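Local coordinates for protein dipeptide Epimerase (Enterococcus faecalis V583, PDB 3JVA) that belongs to the mandelate racemase/muconate lactonizing enzyme family of the enolase superfamily and carries a magnesium ion in its barrel domain, at residues C288-M293 and H306-Q311; D259-K264 and L275-I280. All blocks are in the same frame, centred on the assembly; numbering follows the deposited sequence.

Contact 1 (C288-M293 and H306-Q311)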
ATOM      1  N   CYS B 288      18.738   3.669  21.545  1.00 17.96           N
ATOM      2  CA  CYS B 288      17.931   4.278  22.594  1.00 18.68           C
ATOM      3  C   CYS B 288      18.743   5.174  23.515  1.00 18.41           C
ATOM      4  O   CYS B 288      19.936   4.968  23.712  1.00 19.83           O
ATOM      5  CB  CYS B 288      17.269   3.197  23.463  1.00 19.25           C
ATOM      6  SG  CYS B 288      15.877   2.352  22.684  1.00 20.89           S
ATOM      7  N   MET B 289      18.084   6.188  24.056  1.00 19.95           N
ATOM      8  CA  MET B 289      18.708   7.056  25.038  1.00 18.39           C
ATOM      9  C   MET B 289      17.784   6.888  26.225  1.00 19.45           C
ATOM     10  O   MET B 289      16.654   6.429  26.066  1.00 20.30           O
ATOM     11  CB  MET B 289      18.702   8.525  24.610  1.00 19.16           C
ATOM     12  CG  MET B 289      19.243   9.458  25.697  1.00 20.62           C
ATOM     13  SD  MET B 289      19.541  11.165  25.129  1.00 25.04           S
ATOM     14  CE  MET B 289      18.017  11.945  25.561  1.00 26.49           C
ATOM     15  N   ILE B 290      18.254   7.218  27.418  1.00 19.42           N
ATOM     16  CA  ILE B 290      17.383   7.130  28.576  1.00 18.56           C
ATOM     17  C   ILE B 290      17.495   8.467  29.291  1.00 21.26           C
ATOM     18  O   ILE B 290      18.599   8.986  29.490  1.00 22.26           O
ATOM     19  CB  ILE B 290      17.757   5.948  29.518  1.00 20.08           C
ATOM     20  CG1 ILE B 290      16.718   5.849  30.643  1.00 20.15           C
ATOM     21  CG2 ILE B 290      19.160   6.130  30.078  1.00 20.97           C
ATOM     22  CD1 ILE B 290      16.654   4.475  31.322  1.00 18.76           C
ATOM     23  N   GLY B 291      16.345   9.042  29.625  1.00 19.03           N
ATOM     24  CA  GLY B 291      16.320  10.330  30.292  1.00 19.86           C
ATOM     25  C   GLY B 291      15.699  10.282  31.673  1.00 19.65           C
ATOM     26  O   GLY B 291      15.604   9.213  32.284  1.00 20.52           O
ATOM     27  N   CYS B 292      15.264  11.439  32.165  1.00 19.39           N
ATOM     28  CA  CYS B 292      14.659  11.522  33.487  1.00 20.63           C
ATOM     29  C   CYS B 292      13.631  12.636  33.562  1.00 22.03           C
ATOM     30  O   CYS B 292      13.558  13.494  32.673  1.00 21.69           O
ATOM     31  CB  CYS B 292      15.740  11.754  34.553  1.00 18.65           C
ATOM     32  SG  CYS B 292      16.697  13.279  34.331  1.00 23.12           S
ATOM     33  N   MET B 293      12.834  12.614  34.627  1.00 22.44           N
ATOM     34  CA  MET B 293      11.798  13.619  34.850  1.00 22.36           C
ATOM     35  C   MET B 293      12.384  14.755  35.680  1.00 22.09           C
ATOM     36  O   MET B 293      13.391  14.581  36.365  1.00 21.38           O
ATOM     37  CB  MET B 293      10.621  13.017  35.628  1.00 22.55           C
ATOM     38  CG  MET B 293      10.066  11.731  35.058  1.00 25.95           C
ATOM     39  SD  MET B 293       9.444  11.928  33.389  1.00 28.74           S
ATOM     40  CE  MET B 293       7.972  12.878  33.704  1.00 27.79           C
ATOM     41  N   HIS B 306      21.704   1.960  36.006  1.00 19.38           N
ATOM     42  CA  HIS B 306      22.025   0.535  35.971  1.00 19.06           C
ATOM     43  C   HIS B 306      21.520  -0.064  34.661  1.00 18.47           C
ATOM     44  O   HIS B 306      22.204  -0.861  34.029  1.00 20.32           O
ATOM     45  CB  HIS B 306      21.388  -0.185  37.167  1.00 18.61           C
ATOM     46  CG  HIS B 306      22.193  -0.077  38.427  1.00 19.77           C
ATOM     47  ND1 HIS B 306      23.091  -1.045  38.820  1.00 18.54           N
ATOM     48  CD2 HIS B 306      22.276   0.910  39.350  1.00 20.40           C
ATOM     49  CE1 HIS B 306      23.694  -0.659  39.930  1.00 20.74           C
ATOM     50  NE2 HIS B 306      23.219   0.525  40.273  1.00 21.76           N
ATOM     51  N   LEU B 307      20.316   0.325  34.257  1.00 18.29           N
ATOM     52  CA  LEU B 307      19.743  -0.170  33.011  1.00 18.23           C
ATOM     53  C   LEU B 307      20.569   0.289  31.807  1.00 19.02           C
ATOM     54  O   LEU B 307      20.881  -0.506  30.916  1.00 18.84           O
ATOM     55  CB  LEU B 307      18.309   0.335  32.849  1.00 19.40           C
ATOM     56  CG  LEU B 307      17.650  -0.062  31.520  1.00 19.74           C
ATOM     57  CD1 LEU B 307      17.615  -1.587  31.381  1.00 20.46           C
ATOM     58  CD2 LEU B 307      16.250   0.515  31.458  1.00 19.46           C
ATOM     59  N   ALA B 308      20.911   1.573  31.785  1.00 18.38           N
ATOM     60  CA  ALA B 308      21.686   2.140  30.685  1.00 19.64           C
ATOM     61  C   ALA B 308      23.042   1.453  30.579  1.00 20.70           C
ATOM     62  O   ALA B 308      23.467   1.058  29.494  1.00 20.58           O
ATOM     63  CB  ALA B 308      21.871   3.639  30.896  1.00 20.98           C
ATOM     64  N   ALA B 309      23.716   1.296  31.711  1.00 18.91           N
ATOM     65  CA  ALA B 309      25.019   0.648  31.705  1.00 20.30           C
ATOM     66  C   ALA B 309      24.921  -0.808  31.255  1.00 19.86           C
ATOM     67  O   ALA B 309      25.802  -1.311  30.561  1.00 21.33           O
ATOM     68  CB  ALA B 309      25.642   0.722  33.098  1.00 20.66           C
ATOM     69  N   ALA B 310      23.840  -1.478  31.644  1.00 19.47           N
ATOM     70  CA  ALA B 310      23.653  -2.889  31.316  1.00 18.78           C
ATOM     71  C   ALA B 310      23.307  -3.221  29.870  1.00 18.42           C
ATOM     72  O   ALA B 310      23.688  -4.281  29.375  1.00 17.86           O
ATOM     73  CB  ALA B 310      22.594  -3.491  32.234  1.00 18.72           C
ATOM     74  N   GLN B 311      22.589  -2.324  29.196  1.00 17.92           N
ATOM     75  CA  GLN B 311      22.150  -2.561  27.819  1.00 16.81           C
ATOM     76  C   GLN B 311      22.972  -1.852  26.744  1.00 18.32           C
ATOM     77  O   GLN B 311      23.065  -0.632  26.729  1.00 19.62           O
ATOM     78  CB  GLN B 311      20.682  -2.155  27.685  1.00 19.11           C
ATOM     79  CG  GLN B 311      19.715  -3.026  28.492  1.00 20.53           C
ATOM     80  CD  GLN B 311      19.480  -4.375  27.849  1.00 23.04           C
ATOM     81  OE1 GLN B 311      19.955  -5.408  28.331  1.00 27.33           O
ATOM     82  NE2 GLN B 311      18.747  -4.376  26.743  1.00 20.76           N
TER

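Contact 2 (D259-K264 and L275-I280)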
ATOM      1  N   ASP B 259      14.990   8.413  14.298  1.00 20.43           N
ATOM      2  CA  ASP B 259      16.331   7.842  14.283  1.00 22.27           C
ATOM      3  C   ASP B 259      16.702   7.210  15.622  1.00 22.29           C
ATOM      4  O   ASP B 259      17.458   6.243  15.665  1.00 23.49           O
ATOM      5  CB  ASP B 259      17.365   8.919  13.966  1.00 23.51           C
ATOM      6  CG  ASP B 259      17.163   9.535  12.605  1.00 24.26           C
ATOM      7  OD1 ASP B 259      17.140   8.774  11.615  1.00 23.27           O
ATOM      8  OD2 ASP B 259      17.029  10.774  12.531  1.00 23.86           O
ATOM      9  N   VAL B 260      16.168   7.773  16.703  1.00 22.58           N
ATOM     10  CA  VAL B 260      16.463   7.313  18.056  1.00 22.09           C
ATOM     11  C   VAL B 260      15.238   7.458  18.950  1.00 21.31           C
ATOM     12  O   VAL B 260      14.378   8.307  18.712  1.00 21.42           O
ATOM     13  CB  VAL B 260      17.618   8.153  18.662  1.00 24.00           C
ATOM     14  CG1 VAL B 260      17.973   7.659  20.066  1.00 24.20           C
ATOM     15  CG2 VAL B 260      18.826   8.092  17.755  1.00 25.52           C
ATOM     16  N   ILE B 261      15.154   6.630  19.983  1.00 20.57           N
ATOM     17  CA  ILE B 261      14.025   6.702  20.903  1.00 21.30           C
ATOM     18  C   ILE B 261      14.507   6.905  22.332  1.00 20.63           C
ATOM     19  O   ILE B 261      15.398   6.201  22.803  1.00 20.17           O
ATOM     20  CB  ILE B 261      13.150   5.427  20.801  1.00 22.80           C
ATOM     21  CG1 ILE B 261      12.404   5.441  19.462  1.00 22.72           C
ATOM     22  CG2 ILE B 261      12.174   5.351  21.976  1.00 23.47           C
ATOM     23  CD1 ILE B 261      11.594   4.180  19.175  1.00 24.35           C
ATOM     24  N   ASN B 262      13.910   7.882  23.010  1.00 19.86           N
ATOM     25  CA  ASN B 262      14.279   8.208  24.383  1.00 20.74           C
ATOM     26  C   ASN B 262      13.347   7.534  25.377  1.00 21.31           C
ATOM     27  O   ASN B 262      12.138   7.770  25.384  1.00 21.67           O
ATOM     28  CB  ASN B 262      14.252   9.730  24.576  1.00 22.69           C
ATOM     29  CG  ASN B 262      14.933  10.182  25.862  1.00 21.97           C
ATOM     30  OD1 ASN B 262      15.788   9.484  26.413  1.00 23.07           O
ATOM     31  ND2 ASN B 262      14.572  11.373  26.330  1.00 22.11           N
ATOM     32  N   ILE B 263      13.930   6.680  26.207  1.00 20.41           N
ATOM     33  CA  ILE B 263      13.194   5.959  27.237  1.00 18.96           C
ATOM     34  C   ILE B 263      13.252   6.725  28.552  1.00 19.67           C
ATOM     35  O   ILE B 263      14.274   7.331  28.869  1.00 19.17           O
ATOM     36  CB  ILE B 263      13.846   4.581  27.529  1.00 19.61           C
ATOM     37  CG1 ILE B 263      13.843   3.705  26.279  1.00 17.84           C
ATOM     38  CG2 ILE B 263      13.133   3.899  28.699  1.00 20.43           C
ATOM     39  CD1 ILE B 263      14.688   2.438  26.436  1.00 20.34           C
ATOM     40  N   LYS B 264      12.154   6.717  29.303  1.00 18.67           N
ATOM     41  CA  LYS B 264      12.136   7.307  30.642  1.00 18.35           C
ATOM     42  C   LYS B 264      11.347   6.317  31.490  1.00 17.97           C
ATOM     43  O   LYS B 264      10.224   5.957  31.143  1.00 18.03           O
ATOM     44  CB  LYS B 264      11.469   8.679  30.673  1.00 18.16           C
ATOM     45  CG  LYS B 264      12.317   9.767  30.035  1.00 17.65           C
ATOM     46  CD  LYS B 264      11.668  11.137  30.164  1.00 18.43           C
ATOM     47  CE  LYS B 264      12.478  12.183  29.398  1.00 19.99           C
ATOM     48  NZ  LYS B 264      11.849  13.535  29.475  1.00 21.61           N
ATOM     49  N   LEU B 275      12.967  -2.438  29.181  1.00 18.21           N
ATOM     50  CA  LEU B 275      13.708  -3.488  28.498  1.00 19.05           C
ATOM     51  C   LEU B 275      13.029  -3.854  27.180  1.00 18.74           C
ATOM     52  O   LEU B 275      13.702  -4.074  26.172  1.00 18.69           O
ATOM     53  CB  LEU B 275      13.829  -4.724  29.394  1.00 17.27           C
ATOM     54  CG  LEU B 275      14.875  -4.597  30.504  1.00 18.42           C
ATOM     55  CD1 LEU B 275      14.685  -5.733  31.511  1.00 21.08           C
ATOM     56  CD2 LEU B 275      16.274  -4.617  29.902  1.00 19.39           C
ATOM     57  N   LYS B 276      11.700  -3.908  27.185  1.00 18.65           N
ATOM     58  CA  LYS B 276      10.950  -4.238  25.974  1.00 18.16           C
ATOM     59  C   LYS B 276      11.187  -3.175  24.914  1.00 19.27           C
ATOM     60  O   LYS B 276      11.417  -3.483  23.743  1.00 17.57           O
ATOM     61  CB  LYS B 276       9.451  -4.307  26.266  1.00 19.12           C
ATOM     62  CG  LYS B 276       9.030  -5.421  27.211  1.00 21.51           C
ATOM     63  CD  LYS B 276       7.527  -5.378  27.398  1.00 24.16           C
ATOM     64  CE  LYS B 276       7.042  -6.407  28.397  1.00 25.94           C
ATOM     65  NZ  LYS B 276       5.585  -6.212  28.653  1.00 30.52           N
ATOM     66  N   ILE B 277      11.106  -1.915  25.327  1.00 19.22           N
ATOM     67  CA  ILE B 277      11.324  -0.817  24.394  1.00 18.68           C
ATOM     68  C   ILE B 277      12.701  -0.932  23.748  1.00 18.71           C
ATOM     69  O   ILE B 277      12.832  -0.858  22.528  1.00 18.23           O
ATOM     70  CB  ILE B 277      11.212   0.558  25.100  1.00 18.17           C
ATOM     71  CG1 ILE B 277       9.766   0.789  25.557  1.00 19.80           C
ATOM     72  CG2 ILE B 277      11.653   1.669  24.139  1.00 18.87           C
ATOM     73  CD1 ILE B 277       9.580   1.982  26.490  1.00 20.26           C
ATOM     74  N   ASN B 278      13.732  -1.125  24.564  1.00 19.10           N
ATOM     75  CA  ASN B 278      15.074  -1.233  24.021  1.00 19.96           C
ATOM     76  C   ASN B 278      15.273  -2.426  23.083  1.00 19.82           C
ATOM     77  O   ASN B 278      15.943  -2.300  22.061  1.00 18.45           O
ATOM     78  CB  ASN B 278      16.109  -1.289  25.142  1.00 18.56           C
ATOM     79  CG  ASN B 278      17.519  -1.235  24.612  1.00 18.56           C
ATOM     80  OD1 ASN B 278      17.873  -0.314  23.877  1.00 20.38           O
ATOM     81  ND2 ASN B 278      18.334  -2.226  24.968  1.00 20.40           N
ATOM     82  N   GLN B 279      14.705  -3.583  23.427  1.00 19.45           N
ATOM     83  CA  GLN B 279      14.848  -4.766  22.576  1.00 19.56           C
ATOM     84  C   GLN B 279      14.122  -4.572  21.251  1.00 18.64           C
ATOM     85  O   GLN B 279      14.588  -5.026  20.208  1.00 18.46           O
ATOM     86  CB  GLN B 279      14.291  -6.010  23.273  1.00 22.91           C
ATOM     87  CG  GLN B 279      14.995  -6.369  24.564  1.00 27.68           C
ATOM     88  CD  GLN B 279      14.299  -7.505  25.292  1.00 31.41           C
ATOM     89  OE1 GLN B 279      13.069  -7.633  25.241  1.00 32.08           O
ATOM     90  NE2 GLN B 279      15.075  -8.324  25.985  1.00 33.61           N
ATOM     91  N   ILE B 280      12.969  -3.911  21.294  1.00 18.64           N
ATOM     92  CA  ILE B 280      12.214  -3.648  20.074  1.00 18.80           C
ATOM     93  C   ILE B 280      13.029  -2.714  19.182  1.00 18.78           C
ATOM     94  O   ILE B 280      13.165  -2.949  17.977  1.00 19.20           O
ATOM     95  CB  ILE B 280      10.857  -2.982  20.390  1.00 19.99           C
ATOM     96  CG1 ILE B 280       9.914  -4.009  21.033  1.00 18.52           C
ATOM     97  CG2 ILE B 280      10.244  -2.406  19.108  1.00 20.53           C
ATOM     98  CD1 ILE B 280       8.682  -3.398  21.694  1.00 19.08           C
TER

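Contact 1 (C288-M293 and H306-Q311)
In the beta-alpha-beta unit made by strand 287-290, helix 298-310 and strand 314-317 of the TIM-type barrel, I290 on the strand meets L307 and A308 on the last turn of the helix. The contact is small, buried and wholly apolar, with 106 Å² of surface lost between the two segments. I290 works with both of its branches. Its CG1 is anti to the backbone N (chi1 -175°), which carries CD1 out to the CD2 methyl of L307, while CG2 is left between the backbone N and the carbonyl carbon and faces A308. No hydrogen bond crosses here; the backbone of I290 hydrogen-bonds instead to that of R316, on strand 314-317, and of D318 just after it. I314 on strand 314-317 touches I290, L307 and A308 alike, and L307 also touches A274 and L275 of helix 271-284. With only a methyl at A308, the helix backbone can come near, its CA lying 6.9 Å from the CA of I290. At the two points of touch, I290 CD1 is 4.0 Å from L307 CD2, and I290 CG2 is 3.8 Å from the CB of A308.

Contact 2 (D259-K264 and L275-I280)
Apolar packing of I263 and I261 against I277 carries most of this contact. The side chains of I263 and I277 lie alongside each other, pointing opposite ways. The CG2 methyl of I277 does the touching for the helix: it sits 3.7 Å from CG1 of I263 and 3.9 Å from CD1 of the same residue, so it rests along the length of the longer branch. With chi1 of I277 at -67°, CG1 lies beside the backbone N and CG2 is left anti to it, aimed at the strand. Two residues back on the strand, I261 offers its own CG2 to the same methyl, a looser approach of 4.3 Å between I261 CG2 and I277 CG2. I277 thus lies against two strand residues on one face of the strand, and L252 of helix 246-255 packs on I261 as well.

A second set of touches involves N278 through nonpolar or backbone atoms. The CD1 methyl of I263 comes 4.1 Å from the backbone N of N278 and 4.2 Å from its CB, resting against the base of the side chain. The amide is used in another direction: N278 OD1 accepts a hydrogen bond from ND2 of N313.

No hydrogen bond links strand and helix directly. The polar side chain of N262 starts away from the helix; its ND2 makes a weak hydrogen bond to the magnesium ligand E215. The strand and helix segments are nearly antiparallel, at 172°, with their axes 9.6 Å apart. Branched aliphatic side chains on the outer face of a parallel strand, laid against the helix that returns along it, are characteristic of the modified TIM barrel, (beta/alpha)7beta, of the enolase superfamily.

Contacts 1 and 2 are neighbouring strand-helix pairs of the barrel wall, their centres 9 Å apart. Probable hydrogen bonds join segments 259-264 and 288-293: I263 N to M289 O at 2.7 Å, and G291 N to I263 O at 2.8 Å. The chain passes from helix 271-284 of contact 2 straight into the strand of contact 1, while C288 fills in between, touching both I263 and N278. The magnesium ion, held by D189, E215 and D240, is about 11 Å from the side chains of both I290 in contact 1 and I261 in contact 2. Both contacts lie on the helix side of the strands, while N262, from the other side of its strand, touches the metal ligand D240.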